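PDB 1XSZ: guanine nucleotide exchange protein from Legionella pneumophila, which probably acts as a guanine nucleotide exchange factor for ADP-ribosylation factor (Arf) GTPases, carrying a C-terminal domain that caps its Sec7 active site. Local coordinates for residues A[269-281]-A[295-309]. Numbering follows the deposited sequence. Where two conformers were deposited one is given.
Sequences NKTSAQATIQVYT and RVIIQPGQTKESIDL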
loop_
_atom_site.group_PDB
_atom_site.type_symbol
_atom_site.label_atom_id
_atom_site.label_comp_id
_atom_site.label_asym_id
_atom_site.label_seq_id
_atom_site.Cartn_x
_atom_site.Cartn_y
_atom_site.Cartn_z
ATOM N N ASN A 269 18.871 0.697 17.252
ATOM C CA ASN A 269 19.646 -0.473 17.655
ATOM C C ASN A 269 19.615 -0.796 19.145
ATOM O O ASN A 269 20.024 -1.884 19.550
ATOM C CB ASN A 269 21.102 -0.313 17.208
ATOM C CG ASN A 269 21.247 -0.280 15.700
ATOM O OD1 ASN A 269 20.836 -1.211 15.006
ATOM N ND2 ASN A 269 21.836 0.792 15.184
ATOM N N LYS A 270 19.127 0.135 19.958
ATOM C CA LYS A 270 19.077 -0.087 21.400
ATOM C C LYS A 270 17.686 -0.388 21.946
ATOM O O LYS A 270 17.536 -1.205 22.853
ATOM C CB LYS A 270 19.666 1.124 22.130
ATOM C CG LYS A 270 21.125 1.386 21.796
ATOM C CD LYS A 270 21.995 0.191 22.162
ATOM C CE LYS A 270 23.420 0.373 21.669
ATOM N NZ LYS A 270 23.477 0.486 20.184
ATOM N N THR A 271 16.671 0.268 21.394
ATOM C CA THR A 271 15.298 0.069 21.848
ATOM C C THR A 271 14.488 -0.811 20.902
ATOM O O THR A 271 13.416 -1.298 21.263
ATOM C CB THR A 271 14.569 1.416 21.986
ATOM O OG1 THR A 271 14.466 2.033 20.698
ATOM C CG2 THR A 271 15.335 2.343 22.921
ATOM N N SER A 272 15.005 -1.005 19.693
ATOM C CA SER A 272 14.342 -1.813 18.674
ATOM C C SER A 272 13.127 -1.103 18.084
ATOM O O SER A 272 12.390 -1.681 17.284
ATOM C CB SER A 272 13.928 -3.173 19.243
ATOM O OG SER A 272 15.067 -3.950 19.573
ATOM N N ALA A 273 12.919 0.148 18.483
ATOM C CA ALA A 273 11.804 0.928 17.956
ATOM C C ALA A 273 12.017 1.017 16.452
ATOM O O ALA A 273 13.153 1.092 15.984
ATOM C CB ALA A 273 11.798 2.321 18.572
ATOM N N GLN A 274 10.925 1.011 15.694
ATOM C CA GLN A 274 11.019 1.096 14.246
ATOM C C GLN A 274 9.956 2.001 13.646
ATOM O O GLN A 274 8.892 2.206 14.227
ATOM C CB GLN A 274 10.906 -0.297 13.617
ATOM C CG GLN A 274 12.174 -1.130 13.705
ATOM C CD GLN A 274 12.067 -2.445 12.954
ATOM O OE1 GLN A 274 13.057 -3.156 12.783
ATOM N NE2 GLN A 274 10.861 -2.777 12.505
ATOM N N ALA A 275 10.266 2.553 12.482
ATOM C CA ALA A 275 9.341 3.421 11.774
ATOM C C ALA A 275 9.715 3.405 10.301
ATOM O O ALA A 275 10.890 3.274 9.954
ATOM C CB ALA A 275 9.426 4.847 12.321
ATOM N N THR A 276 8.718 3.507 9.434
ATOM C CA THR A 276 8.975 3.545 8.004
ATOM C C THR A 276 8.569 4.910 7.468
ATOM O O THR A 276 7.625 5.542 7.966
ATOM C CB THR A 276 8.198 2.463 7.231
ATOM O OG1 THR A 276 6.800 2.584 7.513
ATOM C CG2 THR A 276 8.691 1.078 7.611
ATOM N N ILE A 277 9.296 5.369 6.460
ATOM C CA ILE A 277 9.023 6.653 5.847
ATOM C C ILE A 277 8.974 6.461 4.341
ATOM O O ILE A 277 9.973 6.097 3.716
ATOM C CB ILE A 277 10.118 7.686 6.199
ATOM C CG1 ILE A 277 10.227 7.839 7.718
ATOM C CG2 ILE A 277 9.800 9.018 5.543
ATOM C CD1 ILE A 277 11.309 8.815 8.155
ATOM N N GLN A 278 7.796 6.674 3.766
ATOM C CA GLN A 278 7.597 6.541 2.328
ATOM C C GLN A 278 7.591 7.915 1.687
ATOM O O GLN A 278 7.020 8.857 2.235
ATOM C CB GLN A 278 6.255 5.872 2.034
ATOM C CG GLN A 278 6.064 4.523 2.665
ATOM C CD GLN A 278 4.642 4.037 2.501
ATOM O OE1 GLN A 278 4.126 3.966 1.385
ATOM N NE2 GLN A 278 4.000 3.706 3.609
ATOM N N VAL A 279 8.198 8.025 0.515
ATOM C CA VAL A 279 8.247 9.287 -0.198
ATOM C C VAL A 279 7.639 9.147 -1.589
ATOM O O VAL A 279 7.923 8.182 -2.302
ATOM C CB VAL A 279 9.705 9.789 -0.336
ATOM C CG1 VAL A 279 9.740 11.066 -1.148
ATOM C CG2 VAL A 279 10.308 10.020 1.042
ATOM N N TYR A 280 6.796 10.105 -1.957
ATOM C CA TYR A 280 6.161 10.131 -3.270
ATOM C C TYR A 280 6.291 11.527 -3.864
ATOM O O TYR A 280 6.069 12.516 -3.175
ATOM C CB TYR A 280 4.661 9.802 -3.189
ATOM C CG TYR A 280 4.339 8.437 -2.648
ATOM C CD1 TYR A 280 4.385 8.181 -1.282
ATOM C CD2 TYR A 280 4.029 7.380 -3.509
ATOM C CE1 TYR A 280 4.141 6.910 -0.781
ATOM C CE2 TYR A 280 3.783 6.105 -3.020
ATOM C CZ TYR A 280 3.845 5.873 -1.657
ATOM O OH TYR A 280 3.644 4.608 -1.168
ATOM N N THR A 281 6.670 11.610 -5.134
ATOM C CA THR A 281 6.754 12.894 -5.815
ATOM C C THR A 281 5.939 12.725 -7.089
ATOM O O THR A 281 6.064 11.724 -7.803
ATOM C CB THR A 281 8.213 13.317 -6.130
ATOM O OG1 THR A 281 8.852 12.324 -6.935
ATOM C CG2 THR A 281 8.991 13.502 -4.846
ATOM N N ARG A 295 4.200 13.541 -1.260
ATOM C CA ARG A 295 3.659 12.983 -0.032
ATOM C C ARG A 295 4.741 12.282 0.755
ATOM O O ARG A 295 5.660 11.706 0.174
ATOM C CB ARG A 295 2.582 11.938 -0.338
ATOM C CG ARG A 295 1.455 12.387 -1.237
ATOM C CD ARG A 295 0.826 11.176 -1.914
ATOM N NE ARG A 295 0.244 10.237 -0.957
ATOM C CZ ARG A 295 0.040 8.947 -1.210
ATOM N NH1 ARG A 295 0.384 8.439 -2.384
ATOM N NH2 ARG A 295 -0.527 8.172 -0.296
ATOM N N VAL A 296 4.629 12.334 2.076
ATOM C CA VAL A 296 5.530 11.620 2.959
ATOM C C VAL A 296 4.600 10.898 3.929
ATOM O O VAL A 296 3.733 11.521 4.546
ATOM C CB VAL A 296 6.470 12.562 3.736
ATOM C CG1 VAL A 296 7.294 11.754 4.735
ATOM C CG2 VAL A 296 7.391 13.304 2.763
ATOM N N ILE A 297 4.748 9.582 4.031
ATOM C CA ILE A 297 3.921 8.778 4.921
ATOM C C ILE A 297 4.845 8.136 5.947
ATOM O O ILE A 297 5.770 7.399 5.589
ATOM C CB ILE A 297 3.150 7.680 4.143
ATOM C CG1 ILE A 297 2.229 8.328 3.101
ATOM C CG2 ILE A 297 2.343 6.832 5.114
ATOM C CD1 ILE A 297 1.496 7.335 2.208
ATOM N N ILE A 298 4.592 8.422 7.221
ATOM C CA ILE A 298 5.407 7.915 8.320
ATOM C C ILE A 298 4.574 6.997 9.197
ATOM O O ILE A 298 3.519 7.396 9.694
ATOM C CB ILE A 298 5.947 9.087 9.170
ATOM C CG1 ILE A 298 6.736 10.043 8.273
ATOM C CG2 ILE A 298 6.813 8.562 10.300
ATOM C CD1 ILE A 298 7.238 11.295 8.979
ATOM N N GLN A 299 5.049 5.771 9.390
ATOM C CA GLN A 299 4.317 4.792 10.181
ATOM C C GLN A 299 5.170 4.119 11.240
ATOM O O GLN A 299 6.277 3.668 10.961
ATOM C CB GLN A 299 3.737 3.713 9.262
ATOM C CG GLN A 299 2.829 4.261 8.180
ATOM C CD GLN A 299 2.463 3.232 7.130
ATOM O OE1 GLN A 299 3.166 2.238 6.937
ATOM N NE2 GLN A 299 1.369 3.478 6.425
ATOM N N PRO A 300 4.664 4.044 12.473
ATOM C CA PRO A 300 5.431 3.392 13.537
ATOM C C PRO A 300 5.283 1.878 13.423
ATOM O O PRO A 300 4.243 1.386 12.978
ATOM C CB PRO A 300 4.787 3.936 14.808
ATOM C CG PRO A 300 3.346 4.101 14.399
ATOM C CD PRO A 300 3.445 4.681 13.001
ATOM N N GLY A 301 6.324 1.150 13.816
ATOM C CA GLY A 301 6.274 -0.299 13.775
ATOM C C GLY A 301 5.516 -0.826 14.977
ATOM O O GLY A 301 5.032 -0.047 15.798
ATOM N N GLN A 302 5.417 -2.146 15.097
ATOM C CA GLN A 302 4.690 -2.743 16.213
ATOM C C GLN A 302 5.482 -2.808 17.519
ATOM O O GLN A 302 4.892 -2.919 18.592
ATOM C CB GLN A 302 4.204 -4.146 15.838
ATOM C CG GLN A 302 5.307 -5.123 15.476
ATOM C CD GLN A 302 4.773 -6.515 15.192
ATOM O OE1 GLN A 302 4.191 -7.158 16.067
ATOM N NE2 GLN A 302 4.963 -6.984 13.964
ATOM N N THR A 303 6.809 -2.734 17.433
ATOM C CA THR A 303 7.650 -2.795 18.627
ATOM C C THR A 303 7.477 -1.564 19.511
ATOM O O THR A 303 7.134 -0.484 19.029
ATOM C CB THR A 303 9.147 -2.926 18.266
ATOM O OG1 THR A 303 9.553 -1.801 17.477
ATOM C CG2 THR A 303 9.398 -4.211 17.491
ATOM N N LYS A 304 7.721 -1.734 20.806
ATOM C CA LYS A 304 7.585 -0.639 21.759
ATOM C C LYS A 304 8.467 0.553 21.408
ATOM O O LYS A 304 9.559 0.395 20.858
ATOM C CB LYS A 304 7.916 -1.118 23.177
ATOM C CG LYS A 304 6.875 -2.039 23.798
ATOM C CD LYS A 304 6.790 -3.378 23.081
ATOM C CE LYS A 304 5.778 -4.294 23.752
ATOM N NZ LYS A 304 5.691 -5.622 23.081
ATOM N N GLU A 305 7.974 1.743 21.737
ATOM C CA GLU A 305 8.668 3.001 21.488
ATOM C C GLU A 305 8.680 3.416 20.021
ATOM O O GLU A 305 9.208 4.475 19.680
ATOM C CB GLU A 305 10.104 2.941 22.025
ATOM C CG GLU A 305 10.183 2.663 23.520
ATOM C CD GLU A 305 11.560 2.930 24.097
ATOM O OE1 GLU A 305 11.766 2.653 25.297
ATOM O OE2 GLU A 305 12.435 3.422 23.352
ATOM N N SER A 306 8.097 2.588 19.156
ATOM C CA SER A 306 8.032 2.903 17.732
ATOM C C SER A 306 7.202 4.159 17.502
ATOM O O SER A 306 7.513 4.963 16.626
ATOM C CB SER A 306 7.413 1.743 16.947
ATOM O OG SER A 306 8.306 0.647 16.860
ATOM N N ILE A 307 6.143 4.320 18.287
ATOM C CA ILE A 307 5.278 5.481 18.145
ATOM C C ILE A 307 6.052 6.781 18.365
ATOM O O ILE A 307 5.861 7.748 17.632
ATOM C CB ILE A 307 4.076 5.402 19.118
ATOM C CG1 ILE A 307 3.104 6.548 18.836
ATOM C CG2 ILE A 307 4.559 5.442 20.559
ATOM C CD1 ILE A 307 1.771 6.402 19.535
ATOM N N ASP A 308 6.941 6.803 19.355
ATOM C CA ASP A 308 7.718 8.006 19.616
ATOM C C ASP A 308 8.716 8.288 18.496
ATOM O O ASP A 308 8.957 9.446 18.151
ATOM C CB ASP A 308 8.446 7.889 20.957
ATOM C CG ASP A 308 7.487 7.772 22.123
ATOM O OD1 ASP A 308 6.553 8.597 22.204
ATOM O OD2 ASP A 308 7.667 6.858 22.955
ATOM N N LEU A 309 9.289 7.236 17.919
ATOM C CA LEU A 309 10.245 7.413 16.832
ATOM C C LEU A 309 9.544 8.009 15.611
ATOM O O LEU A 309 10.037 8.950 14.992
ATOM C CB LEU A 309 10.890 6.071 16.464
ATOM C CG LEU A 309 11.854 6.084 15.271
ATOM C CD1 LEU A 309 12.994 7.067 15.520
ATOM C CD2 LEU A 309 12.405 4.683 15.054
HETATM O O HOH W 1 13.796 4.593 20.746
HETATM O O HOH W 2 5.303 4.604 6.077
HETATM O O HOH W 3 5.103 0.567 7.878
#
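Y280 and R295 face each other at one end of an antiparallel strand pair, 274-280 against 295-300, and their side chains stack. The guanidinium lies on one face of the ring, planes 26° apart, with R295 CZ 4.5 Å from the Y280 ring centroid, a cation-pi contact. The bend in the arginine chain at chi3 (62°) folds the group back over the ring, where a salt bridge to E206 and a bond to the carbonyl of G104 also hold it. The tyrosine suits this place because its flat face takes the cation while its hydroxyl, OH, donates to Q278 OE1 at 2.7 Å, in the plane of that amide.

Between the strands, T276 with Q299, Q278 with I297 and Y280 with R295 form hydrogen-bonded pairs, Q278 N reaching I297 O at 2.8 Å. On the face of Y280, the amides of Q278 and Q299 are turned steeply against each other. Both donate to E105, and Q299 NE2 also to the carbonyl of P203; waters link T276 OG1 to Q278 NE2 and to Q299 OE1. The opposite face is apolar: beta-branched I277, V279, V296 and I298 suit extended strands, and I277 CG2 meets V296 CG1 at 3.8 Å beneath helix 216-224.

Beyond P300, G301 N still bonds Q274 O; then side chains take over. S306 OG accepts from Q274 N at 2.9 Å, nearly straight at 174°, and itself donates to T303 O, so one hydroxyl joins the strand to the type II turn T303-S306. T303 OG1 donates to S272 O at 2.8 Å. From the helix that begins at S306, L309 packs its CG 4.0 Å from A275 CB, where the small alanine leaves room. Together these are neighbouring central strands of the antiparallel sheet in the RalF C-terminal Sec7-capping domain, with helices 216-224 and 306-315 packed against the apolar face.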